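Local coordinates for protein putative thiol-disulfide isomerase or thioredoxin (Salmonella enterica subsp. enterica serovar Typhimurium, PDB 3L9V) that probably catalyses thiol-disulfide exchange as a DsbA-like oxidoreductase of the thioredoxin fold, helping secreted or periplasmic proteins of Salmonella gain their disulfides, at residues A17-F22 with V53-S58; L67-A72 with A126-V131; S23-P28 with L60-H65; Y155-A160 with A176-L181. One frame throughout, in Å; residues are numbered along the deposited sequence. Where two conformers were deposited one is given.

Interaction 1. Residues A17-F22 with V53-S58; sequences AVVEFF and VKYHVS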
loop_
_atom_site.group_PDB
_atom_site.type_symbol
_atom_site.label_atom_id
_atom_site.label_comp_id
_atom_site.label_asym_id
_atom_site.label_seq_id
_atom_site.Cartn_x
_atom_site.Cartn_y
_atom_site.Cartn_z
ATOM N N ALA A 17 10.426 -4.389 -7.299
ATOM C CA ALA A 17 11.302 -3.221 -7.442
ATOM C C ALA A 17 10.941 -2.123 -6.463
ATOM O O ALA A 17 11.827 -1.461 -5.905
ATOM C CB ALA A 17 11.271 -2.672 -8.850
ATOM N N VAL A 18 9.641 -1.897 -6.292
ATOM C CA VAL A 18 9.166 -0.991 -5.249
ATOM C C VAL A 18 8.086 -1.672 -4.432
ATOM O O VAL A 18 7.184 -2.324 -4.974
ATOM C CB VAL A 18 8.621 0.346 -5.809
ATOM C CG1 VAL A 18 8.192 1.259 -4.666
ATOM C CG2 VAL A 18 9.664 1.047 -6.647
ATOM N N VAL A 19 8.197 -1.547 -3.126
ATOM C CA VAL A 19 7.183 -2.028 -2.205
ATOM C C VAL A 19 6.772 -0.853 -1.323
ATOM O O VAL A 19 7.631 -0.127 -0.826
ATOM C CB VAL A 19 7.744 -3.139 -1.319
ATOM C CG1 VAL A 19 6.771 -3.496 -0.193
ATOM C CG2 VAL A 19 8.105 -4.375 -2.169
ATOM N N GLU A 20 5.468 -0.664 -1.150
ATOM C CA GLU A 20 4.963 0.330 -0.200
ATOM C C GLU A 20 4.007 -0.277 0.851
ATOM O O GLU A 20 2.964 -0.836 0.518
ATOM C CB GLU A 20 4.293 1.486 -0.946
ATOM C CG GLU A 20 3.670 2.508 -0.026
ATOM C CD GLU A 20 2.941 3.628 -0.754
ATOM O OE1 GLU A 20 3.144 3.828 -1.974
ATOM O OE2 GLU A 20 2.151 4.318 -0.087
ATOM N N PHE A 21 4.392 -0.218 2.115
ATOM C CA PHE A 21 3.482 -0.584 3.190
ATOM C C PHE A 21 2.663 0.652 3.529
ATOM O O PHE A 21 3.223 1.758 3.687
ATOM C CB PHE A 21 4.245 -1.081 4.415
ATOM C CG PHE A 21 4.910 -2.431 4.215
ATOM C CD1 PHE A 21 6.104 -2.536 3.509
ATOM C CD2 PHE A 21 4.336 -3.589 4.728
ATOM C CE1 PHE A 21 6.733 -3.772 3.333
ATOM C CE2 PHE A 21 4.945 -4.841 4.536
ATOM C CZ PHE A 21 6.148 -4.929 3.843
ATOM N N PHE A 22 1.344 0.467 3.624
ATOM C CA PHE A 22 0.419 1.590 3.796
ATOM C C PHE A 22 -0.748 1.146 4.662
ATOM O O PHE A 22 -0.911 -0.044 4.929
ATOM C CB PHE A 22 -0.111 2.098 2.433
ATOM C CG PHE A 22 -1.245 1.220 1.829
ATOM C CD1 PHE A 22 -0.977 -0.050 1.320
ATOM C CD2 PHE A 22 -2.556 1.670 1.807
ATOM C CE1 PHE A 22 -2.006 -0.852 0.787
ATOM C CE2 PHE A 22 -3.593 0.893 1.286
ATOM C CZ PHE A 22 -3.311 -0.378 0.762
ATOM N N VAL A 53 4.421 -2.908 -5.670
ATOM C CA VAL A 53 3.415 -3.659 -4.944
ATOM C C VAL A 53 3.122 -2.975 -3.610
ATOM O O VAL A 53 4.046 -2.496 -2.948
ATOM C CB VAL A 53 3.908 -5.091 -4.676
ATOM C CG1 VAL A 53 2.823 -5.904 -4.044
ATOM C CG2 VAL A 53 4.359 -5.741 -5.993
ATOM N N LYS A 54 1.846 -2.941 -3.216
ATOM C CA LYS A 54 1.451 -2.350 -1.946
ATOM C C LYS A 54 0.887 -3.376 -0.992
ATOM O O LYS A 54 0.068 -4.244 -1.346
ATOM C CB LYS A 54 0.429 -1.202 -2.150
ATOM C CG LYS A 54 0.904 -0.146 -3.105
ATOM C CD LYS A 54 -0.036 1.054 -3.113
ATOM C CE LYS A 54 -0.026 1.765 -1.779
ATOM N NZ LYS A 54 -0.790 3.052 -1.768
ATOM N N TYR A 55 1.319 -3.251 0.243
ATOM C CA TYR A 55 0.881 -4.126 1.281
ATOM C C TYR A 55 0.269 -3.308 2.385
ATOM O O TYR A 55 0.847 -2.311 2.806
ATOM C CB TYR A 55 2.065 -4.888 1.864
ATOM C CG TYR A 55 2.823 -5.737 0.867
ATOM C CD1 TYR A 55 2.169 -6.686 0.087
ATOM C CD2 TYR A 55 4.207 -5.634 0.758
ATOM C CE1 TYR A 55 2.875 -7.495 -0.801
ATOM C CE2 TYR A 55 4.924 -6.438 -0.125
ATOM C CZ TYR A 55 4.252 -7.363 -0.896
ATOM O OH TYR A 55 4.958 -8.139 -1.770
ATOM N N HIS A 56 -0.862 -3.786 2.891
ATOM C CA HIS A 56 -1.581 -3.132 3.979
ATOM C C HIS A 56 -1.082 -3.574 5.352
ATOM O O HIS A 56 -0.695 -4.733 5.546
ATOM C CB HIS A 56 -3.093 -3.382 3.857
ATOM C CG HIS A 56 -3.908 -2.396 4.619
ATOM N ND1 HIS A 56 -4.401 -2.641 5.892
ATOM C CD2 HIS A 56 -4.287 -1.126 4.325
ATOM C CE1 HIS A 56 -5.035 -1.579 6.329
ATOM N NE2 HIS A 56 -4.997 -0.645 5.396
ATOM N N VAL A 57 -1.075 -2.646 6.303
ATOM C CA VAL A 57 -0.593 -2.943 7.642
ATOM C C VAL A 57 -1.767 -2.906 8.609
ATOM O O VAL A 57 -2.668 -2.075 8.487
ATOM C CB VAL A 57 0.540 -1.983 8.113
ATOM C CG1 VAL A 57 1.591 -1.782 7.000
ATOM C CG2 VAL A 57 -0.015 -0.670 8.575
ATOM N N SER A 58 -1.741 -3.821 9.568
ATOM C CA SER A 58 -2.886 -4.120 10.409
ATOM C C SER A 58 -2.842 -3.352 11.702
ATOM O O SER A 58 -3.870 -3.189 12.349
ATOM C CB SER A 58 -2.923 -5.620 10.716
ATOM O OG SER A 58 -3.016 -6.331 9.504
HETATM O O HOH W 1 -0.372 5.052 0.181
#
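Strands 18-22 and 53-56 run parallel as neighbours, their axes 4.7 Å apart and inclined by 23°, and five backbone bonds join the segments, from V53 N on V18 O to V57 N, just past the strand, on F22 O, both 2.9 Å. V19, F21 and Y55 share one face of the sheet. There CD2 of Y55 lies over a face of the F21 ring, 3.7 Å from CZ of F21, with the two ring planes turned by 54°, while V19 CG1 meets CD2 and CE2 of Y55 and V57 CG1 meets the edge of F21. The other face centres on F22. Its chi1 of 79° sets CG between the backbone N and the carbonyl carbon and swings the ring across onto the adjoining strand, where both of its faces are covered: K54 brings CE and NZ over one face, NZ 4.3 Å from the F22 ring centroid in a cation-pi contact, and the imidazole of H56 stands edge-on against the opposite face. H56 is itself held by bonds to the backbone N of F24 and to T68. K54 NZ has salt bridges to E84 and D39. Its link to E20 is longer, OE2 to NZ 3.6 Å, and is bridged by a water 2.6 Å from E20 OE2 and 2.8 Å from K54 NZ. Such parallel neighbours, with helices 27-35 and 38-43 between them in sequence, form the beta-alpha-beta crossover of the thioredoxin fold.

Interaction 2. Residues L67-A72 with A126-V131; sequences LTRAWA and AVNDMV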
loop_
_atom_site.group_PDB
_atom_site.type_symbol
_atom_site.label_atom_id
_atom_site.label_comp_id
_atom_site.label_asym_id
_atom_site.label_seq_id
_atom_site.Cartn_x
_atom_site.Cartn_y
_atom_site.Cartn_z
ATOM N N LEU A 67 -9.212 -4.663 7.182
ATOM C CA LEU A 67 -8.729 -4.029 5.966
ATOM C C LEU A 67 -7.582 -4.849 5.332
ATOM O O LEU A 67 -7.593 -5.091 4.144
ATOM C CB LEU A 67 -8.316 -2.583 6.260
ATOM C CG LEU A 67 -9.577 -1.724 6.567
ATOM C CD1 LEU A 67 -9.183 -0.408 7.166
ATOM C CD2 LEU A 67 -10.390 -1.496 5.290
ATOM N N THR A 68 -6.607 -5.275 6.135
ATOM C CA THR A 68 -5.514 -6.102 5.613
ATOM C C THR A 68 -6.032 -7.360 4.889
ATOM O O THR A 68 -5.523 -7.728 3.848
ATOM C CB THR A 68 -4.510 -6.504 6.734
ATOM O OG1 THR A 68 -3.841 -5.333 7.222
ATOM C CG2 THR A 68 -3.427 -7.552 6.228
ATOM N N ARG A 69 -7.043 -8.000 5.448
ATOM C CA ARG A 69 -7.634 -9.196 4.842
ATOM C C ARG A 69 -8.405 -8.794 3.605
ATOM O O ARG A 69 -8.352 -9.482 2.603
ATOM C CB ARG A 69 -8.536 -9.935 5.846
ATOM C CG ARG A 69 -9.222 -11.237 5.306
ATOM C CD ARG A 69 -9.791 -12.075 6.463
ATOM N NE ARG A 69 -8.740 -12.767 7.191
ATOM C CZ ARG A 69 -8.217 -13.935 6.818
ATOM N NH1 ARG A 69 -8.677 -14.554 5.739
ATOM N NH2 ARG A 69 -7.239 -14.486 7.528
ATOM N N ALA A 70 -9.100 -7.657 3.666
ATOM C CA ALA A 70 -9.832 -7.161 2.511
ATOM C C ALA A 70 -8.859 -6.858 1.375
ATOM O O ALA A 70 -9.120 -7.198 0.213
ATOM C CB ALA A 70 -10.642 -5.917 2.880
ATOM N N TRP A 71 -7.720 -6.249 1.724
ATOM C CA TRP A 71 -6.671 -5.987 0.742
ATOM C C TRP A 71 -6.056 -7.284 0.181
ATOM O O TRP A 71 -5.741 -7.380 -0.993
ATOM C CB TRP A 71 -5.567 -5.138 1.388
ATOM C CG TRP A 71 -4.572 -4.643 0.403
ATOM C CD1 TRP A 71 -3.268 -5.065 0.265
ATOM C CD2 TRP A 71 -4.775 -3.621 -0.590
ATOM N NE1 TRP A 71 -2.664 -4.380 -0.772
ATOM C CE2 TRP A 71 -3.556 -3.480 -1.298
ATOM C CE3 TRP A 71 -5.872 -2.827 -0.959
ATOM C CZ2 TRP A 71 -3.396 -2.556 -2.341
ATOM C CZ3 TRP A 71 -5.723 -1.924 -1.995
ATOM C CH2 TRP A 71 -4.487 -1.788 -2.678
ATOM N N ALA A 72 -5.833 -8.247 1.056
ATOM C CA ALA A 72 -5.373 -9.566 0.622
ATOM C C ALA A 72 -6.343 -10.099 -0.448
ATOM O O ALA A 72 -5.934 -10.678 -1.448
ATOM C CB ALA A 72 -5.301 -10.504 1.837
ATOM N N ALA A 126 -6.365 -18.999 -0.247
ATOM C CA ALA A 126 -5.564 -18.041 -1.002
ATOM C C ALA A 126 -5.501 -16.656 -0.330
ATOM O O ALA A 126 -4.473 -15.981 -0.378
ATOM C CB ALA A 126 -6.068 -17.925 -2.424
ATOM N N VAL A 127 -6.600 -16.240 0.292
ATOM C CA VAL A 127 -6.624 -14.973 1.017
ATOM C C VAL A 127 -5.893 -15.138 2.329
ATOM O O VAL A 127 -5.167 -14.240 2.752
ATOM C CB VAL A 127 -8.060 -14.466 1.257
ATOM C CG1 VAL A 127 -8.056 -13.162 2.061
ATOM C CG2 VAL A 127 -8.696 -14.233 -0.038
ATOM N N ASN A 128 -6.081 -16.290 2.970
ATOM C CA ASN A 128 -5.343 -16.602 4.183
ATOM C C ASN A 128 -3.846 -16.473 3.924
ATOM O O ASN A 128 -3.125 -15.897 4.746
ATOM C CB ASN A 128 -5.643 -18.015 4.692
ATOM C CG ASN A 128 -7.025 -18.145 5.300
ATOM O OD1 ASN A 128 -7.654 -17.156 5.665
ATOM N ND2 ASN A 128 -7.498 -19.381 5.418
ATOM N N ASP A 129 -3.396 -17.007 2.784
ATOM C CA ASP A 129 -1.986 -16.973 2.408
ATOM C C ASP A 129 -1.534 -15.528 2.237
ATOM O O ASP A 129 -0.437 -15.182 2.615
ATOM C CB ASP A 129 -1.743 -17.680 1.076
ATOM C CG ASP A 129 -1.801 -19.198 1.183
ATOM O OD1 ASP A 129 -2.008 -19.722 2.290
ATOM O OD2 ASP A 129 -1.638 -19.859 0.139
HETATM N N MSE A 130 -2.387 -14.697 1.644
HETATM C CA MSE A 130 -2.001 -13.334 1.299
HETATM C C MSE A 130 -1.956 -12.432 2.543
HETATM O O MSE A 130 -1.183 -11.472 2.609
HETATM C CB MSE A 130 -2.920 -12.767 0.225
HETATM C CG MSE A 130 -2.282 -11.685 -0.626
HETATM SE SE MSE A 130 -0.772 -12.360 -1.681
HETATM C CE MSE A 130 -0.542 -10.828 -2.837
ATOM N N VAL A 131 -2.791 -12.752 3.520
ATOM C CA VAL A 131 -2.729 -12.117 4.826
ATOM C C VAL A 131 -1.420 -12.538 5.492
ATOM O O VAL A 131 -0.687 -11.703 6.036
ATOM C CB VAL A 131 -3.936 -12.492 5.721
ATOM C CG1 VAL A 131 -3.774 -11.925 7.095
ATOM C CG2 VAL A 131 -5.279 -11.997 5.115
#
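R69 and A72 meet V127, N128 and V131 where two helices of the DsbA-like helical part, 64-77 and 125-140, pack against each other, with segment axes 8.5 Å apart at 121°. The close approach is consistent with the small side chain of A72. Its CB points at the partner helix and settles among three groups of one helical patch: V131 CG2 at 3.6 Å from A72 CB, M130 CB at 3.7 Å from the same atom, and V127 CG1 slightly farther off. M130, a selenomethionine, takes part through CB and CG, since a bend at chi2 (64°) carries its selenium away. At the margin the packing turns polar. R69 stays extended to CD, then bends at chi3 (-75°), which brings its guanidinium to N128 and V131. V131 CG2 sits over the centre of one face of that group, 3.9 Å from CZ of R69, and N128 OD1 approaches in its plane. NH1 of R69 donates to N128 OD1 at 2.8 Å, nearly in line with the amide carbonyl; NH2 of R69 adds only a weak bond to that oxygen. NH1 also reaches I122 O, so the arginine ties into the turn preceding helix 125-140. Around the contact, T68 OG1 bonds to H56 at the end of strand 52-56 and to S58 just after it, the side-chain amide of Q134 donates to T68 O, and W71 extends to strand 52-56 and helix 80-93.

Interaction 3. Residues S23-P28 with L60-H65; sequences SFYCPP and LGPLGH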
loop_
_atom_site.group_PDB
_atom_site.type_symbol
_atom_site.label_atom_id
_atom_site.label_comp_id
_atom_site.label_asym_id
_atom_site.label_seq_id
_atom_site.Cartn_x
_atom_site.Cartn_y
_atom_site.Cartn_z
ATOM N N SER A 23 -1.564 2.108 5.084
ATOM C CA SER A 23 -2.792 1.809 5.803
ATOM C C SER A 23 -3.917 2.723 5.333
ATOM O O SER A 23 -3.680 3.885 5.071
ATOM C CB SER A 23 -2.597 2.030 7.299
ATOM O OG SER A 23 -3.854 2.000 7.959
ATOM N N PHE A 24 -5.147 2.220 5.255
ATOM C CA PHE A 24 -6.273 3.102 4.917
ATOM C C PHE A 24 -6.578 4.182 5.983
ATOM O O PHE A 24 -7.363 5.106 5.748
ATOM C CB PHE A 24 -7.509 2.274 4.551
ATOM C CG PHE A 24 -7.371 1.575 3.232
ATOM C CD1 PHE A 24 -7.265 2.303 2.068
ATOM C CD2 PHE A 24 -7.305 0.198 3.166
ATOM C CE1 PHE A 24 -7.097 1.674 0.856
ATOM C CE2 PHE A 24 -7.157 -0.434 1.959
ATOM C CZ PHE A 24 -7.046 0.304 0.801
ATOM N N TYR A 25 -5.925 4.068 7.135
ATOM C CA TYR A 25 -6.070 5.024 8.221
ATOM C C TYR A 25 -4.971 6.105 8.232
ATOM O O TYR A 25 -5.037 7.045 9.015
ATOM C CB TYR A 25 -6.007 4.309 9.565
ATOM C CG TYR A 25 -7.231 3.507 9.933
ATOM C CD1 TYR A 25 -8.383 4.135 10.401
ATOM C CD2 TYR A 25 -7.219 2.114 9.858
ATOM C CE1 TYR A 25 -9.498 3.398 10.757
ATOM C CE2 TYR A 25 -8.316 1.371 10.222
ATOM C CZ TYR A 25 -9.459 2.018 10.654
ATOM O OH TYR A 25 -10.547 1.277 11.017
ATOM N N CYS A 26 -3.991 5.962 7.345
ATOM C CA CYS A 26 -2.789 6.794 7.329
ATOM C C CYS A 26 -2.943 7.992 6.405
ATOM O O CYS A 26 -2.993 7.836 5.196
ATOM C CB CYS A 26 -1.597 5.941 6.877
ATOM S SG CYS A 26 -0.093 6.870 6.476
ATOM N N PRO A 27 -3.043 9.206 6.971
ATOM C CA PRO A 27 -3.249 10.397 6.132
ATOM C C PRO A 27 -2.190 10.594 5.023
ATOM O O PRO A 27 -2.533 10.830 3.865
ATOM C CB PRO A 27 -3.194 11.558 7.150
ATOM C CG PRO A 27 -3.678 10.944 8.437
ATOM C CD PRO A 27 -3.101 9.522 8.415
ATOM N N PRO A 28 -0.895 10.476 5.367
ATOM C CA PRO A 28 0.104 10.632 4.309
ATOM C C PRO A 28 -0.028 9.545 3.225
ATOM O O PRO A 28 0.288 9.824 2.079
ATOM C CB PRO A 28 1.438 10.495 5.054
ATOM C CG PRO A 28 1.127 10.764 6.462
ATOM C CD PRO A 28 -0.283 10.310 6.693
ATOM N N LEU A 60 -2.643 -0.358 12.651
ATOM C CA LEU A 60 -3.255 0.947 12.837
ATOM C C LEU A 60 -4.781 0.867 12.733
ATOM O O LEU A 60 -5.317 0.181 11.851
ATOM C CB LEU A 60 -2.700 1.909 11.788
ATOM C CG LEU A 60 -2.782 3.408 11.997
ATOM C CD1 LEU A 60 -1.984 3.863 13.225
ATOM C CD2 LEU A 60 -2.254 4.070 10.749
ATOM N N GLY A 61 -5.467 1.555 13.647
ATOM C CA GLY A 61 -6.912 1.696 13.617
ATOM C C GLY A 61 -7.731 0.486 14.038
ATOM O O GLY A 61 -7.233 -0.634 14.112
ATOM N N PRO A 62 -9.016 0.717 14.335
ATOM C CA PRO A 62 -9.957 -0.324 14.772
ATOM C C PRO A 62 -10.095 -1.461 13.760
ATOM O O PRO A 62 -10.137 -2.606 14.173
ATOM C CB PRO A 62 -11.299 0.417 14.868
ATOM C CG PRO A 62 -10.955 1.857 14.970
ATOM C CD PRO A 62 -9.640 2.048 14.250
ATOM N N LEU A 63 -10.177 -1.149 12.470
ATOM C CA LEU A 63 -10.423 -2.176 11.458
ATOM C C LEU A 63 -9.124 -2.689 10.831
ATOM O O LEU A 63 -9.146 -3.337 9.781
ATOM C CB LEU A 63 -11.396 -1.657 10.385
ATOM C CG LEU A 63 -12.829 -1.335 10.877
ATOM C CD1 LEU A 63 -13.644 -0.557 9.853
ATOM C CD2 LEU A 63 -13.583 -2.591 11.295
ATOM N N GLY A 64 -7.998 -2.399 11.477
ATOM C CA GLY A 64 -6.690 -2.720 10.909
ATOM C C GLY A 64 -6.619 -4.088 10.247
ATOM O O GLY A 64 -6.179 -4.235 9.113
ATOM N N HIS A 65 -7.062 -5.105 10.962
ATOM C CA HIS A 65 -6.868 -6.463 10.482
ATOM C C HIS A 65 -7.863 -6.813 9.409
ATOM O O HIS A 65 -7.558 -7.603 8.522
ATOM C CB HIS A 65 -6.963 -7.464 11.634
ATOM C CG HIS A 65 -5.783 -7.438 12.550
ATOM N ND1 HIS A 65 -4.665 -8.219 12.338
ATOM C CD2 HIS A 65 -5.541 -6.725 13.676
ATOM C CE1 HIS A 65 -3.794 -7.999 13.306
ATOM N NE2 HIS A 65 -4.303 -7.098 14.133
HETATM O O HOH W 2 -4.423 -0.249 9.271
#
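The Y25 ring receives CA of G61 over the centre of one face, 3.8 Å from the ring centroid and 14° off the normal, a CH-pi contact, while L67 of helix 64-77 also touches the ring, at CE2. Near the ring plane, at the edge, lie S23 OG and a water. With no side chain on G61, the loop settles flat on the tyrosine. The carbonyl oxygen of L60 comes in obliquely, 3.4 Å from CD2 of Y25, and P62 CD leans on the phenol end. There the hydroxyl accepts a hydrogen bond from the backbone: L63 N to Y25 OH, 2.9 Å. That bond fixes the ring against the type I turn from G61 to G64, just where L63 holds the N-cap position of helix 64-77. The other segment has a matching type I turn, S23 to C26, leading to C26, the N-cap of helix 27-35 and probably the first cysteine of a thioredoxin-type CxxC active site; the contact thus fastens the loop before that helix to the entrance of helix 64-77. Within the S23-C26 turn, S23 OG accepts from Y25 N at 3.0 Å, an ST turn made possible by chi1 of 168°, which folds the hydroxyl forward beside the carbonyl carbon. The water spans the two loops, taking a hydrogen bond from S23 OG (2.7 Å) and giving one to L60 O (2.8 Å). CD2 of L60 lies 3.8 Å from S23 OG and 3.9 Å from Y25 CB, and grazes C26 CB.

Interaction 4. Residues Y155-A160 with A176-L181; sequences YHINNA and AVVRKL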
loop_
_atom_site.group_PDB
_atom_site.type_symbol
_atom_site.label_atom_id
_atom_site.label_comp_id
_atom_site.label_asym_id
_atom_site.label_seq_id
_atom_site.Cartn_x
_atom_site.Cartn_y
_atom_site.Cartn_z
ATOM N N TYR A 155 16.473 -0.512 0.137
ATOM C CA TYR A 155 16.497 0.896 0.551
ATOM C C TYR A 155 15.130 1.318 1.061
ATOM O O TYR A 155 14.125 1.117 0.374
ATOM C CB TYR A 155 16.907 1.808 -0.611
ATOM C CG TYR A 155 18.140 1.356 -1.364
ATOM C CD1 TYR A 155 19.397 1.359 -0.758
ATOM C CD2 TYR A 155 18.054 0.945 -2.687
ATOM C CE1 TYR A 155 20.536 0.949 -1.456
ATOM C CE2 TYR A 155 19.179 0.531 -3.390
ATOM C CZ TYR A 155 20.413 0.534 -2.764
ATOM O OH TYR A 155 21.520 0.124 -3.455
ATOM N N HIS A 156 15.101 1.859 2.276
ATOM C CA HIS A 156 13.895 2.442 2.865
ATOM C C HIS A 156 13.923 3.956 2.663
ATOM O O HIS A 156 14.845 4.626 3.106
ATOM C CB HIS A 156 13.801 2.110 4.357
ATOM C CG HIS A 156 12.637 2.757 5.051
ATOM N ND1 HIS A 156 12.756 3.380 6.280
ATOM C CD2 HIS A 156 11.340 2.884 4.697
ATOM C CE1 HIS A 156 11.581 3.849 6.652
ATOM N NE2 HIS A 156 10.700 3.572 5.701
ATOM N N ILE A 157 12.936 4.490 1.964
ATOM C CA ILE A 157 12.907 5.924 1.723
ATOM C C ILE A 157 12.600 6.635 3.046
ATOM O O ILE A 157 11.753 6.191 3.804
ATOM C CB ILE A 157 11.903 6.305 0.613
ATOM C CG1 ILE A 157 12.231 5.552 -0.696
ATOM C CG2 ILE A 157 11.866 7.840 0.423
ATOM C CD1 ILE A 157 13.579 5.985 -1.394
ATOM N N ASN A 158 13.314 7.724 3.336
ATOM C CA ASN A 158 13.028 8.497 4.542
ATOM C C ASN A 158 11.998 9.604 4.257
ATOM O O ASN A 158 12.363 10.669 3.779
ATOM C CB ASN A 158 14.325 9.109 5.113
ATOM C CG ASN A 158 14.089 9.859 6.420
ATOM O OD1 ASN A 158 12.954 10.052 6.827
ATOM N ND2 ASN A 158 15.165 10.280 7.077
ATOM N N ASN A 159 10.719 9.364 4.543
ATOM C CA ASN A 159 9.680 10.356 4.209
ATOM C C ASN A 159 10.014 11.725 4.824
ATOM O O ASN A 159 9.647 12.780 4.310
ATOM C CB ASN A 159 8.318 9.932 4.767
ATOM C CG ASN A 159 7.854 8.553 4.261
ATOM O OD1 ASN A 159 8.198 8.131 3.163
ATOM N ND2 ASN A 159 7.071 7.861 5.078
ATOM N N ALA A 160 10.681 11.699 5.958
ATOM C CA ALA A 160 10.824 12.925 6.722
ATOM C C ALA A 160 12.094 13.686 6.324
ATOM O O ALA A 160 12.486 14.634 7.001
ATOM C CB ALA A 160 10.791 12.620 8.208
ATOM N N ALA A 176 12.247 11.361 -7.662
ATOM C CA ALA A 176 13.612 11.460 -8.159
ATOM C C ALA A 176 14.527 10.533 -7.373
ATOM O O ALA A 176 15.359 9.826 -7.943
ATOM C CB ALA A 176 14.119 12.904 -8.091
ATOM N N VAL A 177 14.349 10.514 -6.059
ATOM C CA VAL A 177 15.132 9.629 -5.223
ATOM C C VAL A 177 14.809 8.152 -5.478
ATOM O O VAL A 177 15.707 7.322 -5.560
ATOM C CB VAL A 177 15.007 9.996 -3.726
ATOM C CG1 VAL A 177 15.565 8.888 -2.849
ATOM C CG2 VAL A 177 15.737 11.305 -3.468
ATOM N N VAL A 178 13.533 7.824 -5.622
ATOM C CA VAL A 178 13.178 6.448 -5.958
ATOM C C VAL A 178 13.732 6.029 -7.302
ATOM O O VAL A 178 14.265 4.928 -7.447
ATOM C CB VAL A 178 11.674 6.228 -5.926
ATOM C CG1 VAL A 178 11.329 4.843 -6.524
ATOM C CG2 VAL A 178 11.209 6.342 -4.498
ATOM N N ARG A 179 13.590 6.913 -8.287
ATOM C CA ARG A 179 14.182 6.721 -9.601
ATOM C C ARG A 179 15.694 6.416 -9.491
ATOM O O ARG A 179 16.176 5.402 -10.002
ATOM C CB ARG A 179 13.945 7.964 -10.467
ATOM C CG ARG A 179 14.449 7.853 -11.938
ATOM C CD ARG A 179 14.674 9.252 -12.560
ATOM N NE ARG A 179 15.818 9.893 -11.929
ATOM C CZ ARG A 179 15.914 11.186 -11.626
ATOM N NH1 ARG A 179 14.923 12.027 -11.899
ATOM N NH2 ARG A 179 17.022 11.638 -11.049
ATOM N N LYS A 180 16.434 7.289 -8.818
ATOM C CA LYS A 180 17.869 7.072 -8.606
ATOM C C LYS A 180 18.195 5.677 -8.065
ATOM O O LYS A 180 19.086 4.993 -8.547
ATOM C CB LYS A 180 18.423 8.137 -7.664
ATOM C CG LYS A 180 19.843 7.835 -7.171
ATOM C CD LYS A 180 20.418 9.016 -6.389
ATOM C CE LYS A 180 19.667 9.229 -5.071
ATOM N NZ LYS A 180 20.096 10.493 -4.396
ATOM N N LEU A 181 17.445 5.261 -7.052
ATOM C CA LEU A 181 17.678 3.996 -6.381
ATOM C C LEU A 181 17.276 2.792 -7.224
ATOM O O LEU A 181 17.716 1.668 -6.970
ATOM C CB LEU A 181 16.931 3.971 -5.052
ATOM C CG LEU A 181 17.468 4.920 -3.980
ATOM C CD1 LEU A 181 16.565 4.870 -2.749
ATOM C CD2 LEU A 181 18.917 4.585 -3.603
#
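I157 meets V177 first along segment 176-181 of helix 167-182: CG1 of the valine, set beside its own carbonyl carbon, comes to 3.8 Å from CD1 of I157 as the two side chains, pointing against each other, overlap alongside. On its other flanks V177 touches W5 of strand 5-7 and F162. One residue on, V178 lies crosswise to the isoleucine and offers CG2, 3.9 Å from I157 CD1; the same valine also packs on V18 of strand 18-22. One turn after V177 comes L181, which serves both strand residues with its two branches. Its CD1 abuts I157 CD1 at 3.5 Å, tighter than ordinary van der Waals contact, and also lies 3.8 Å from CB of Y155. Its CD2 stands over a face of the Y155 ring, 4.0 Å from the centroid, displaced toward the rim: a CH-pi contact. The tyrosine is further bounded by W5, edge-to-face. I157 can touch three helix residues at once because chi1 (-57°) and chi2 (-68°) both bend the chain, gathering CD1 into the notch formed by V177, V178 and L181. The interface is wholly apolar, van der Waals and CH-pi contacts doing all the work. The helix runs antiparallel to the strand, 174° between their directions and 10.2 Å between their axes. Strand 148-151, strand 155-157 and this covering helix 167-182 make up the beta-beta-alpha half of the thioredoxin fold.

Interactions 1 and 4 both reach the same mixed sheet, centres 15 Å apart, and represent the two halves of the thioredoxin fold: 18-22 with 52-56 first, 155-157 with helix 167-182 last. Interaction 3 alternates with interaction 1 along the chain, continuing both of its strands into loops; their centres are 13 Å apart, and they touch directly where strand 18-22 runs into its loop. Interactions 2 and 3 share helix 64-77, which carries the loop contact into the helical region. Interactions 2 and 4 lie on opposite sides of the chain centre, 27 Å between centres. The likely CxxC site, at the start of helix 27-35, probably lies near where sheet and helical part meet, as in DsbA.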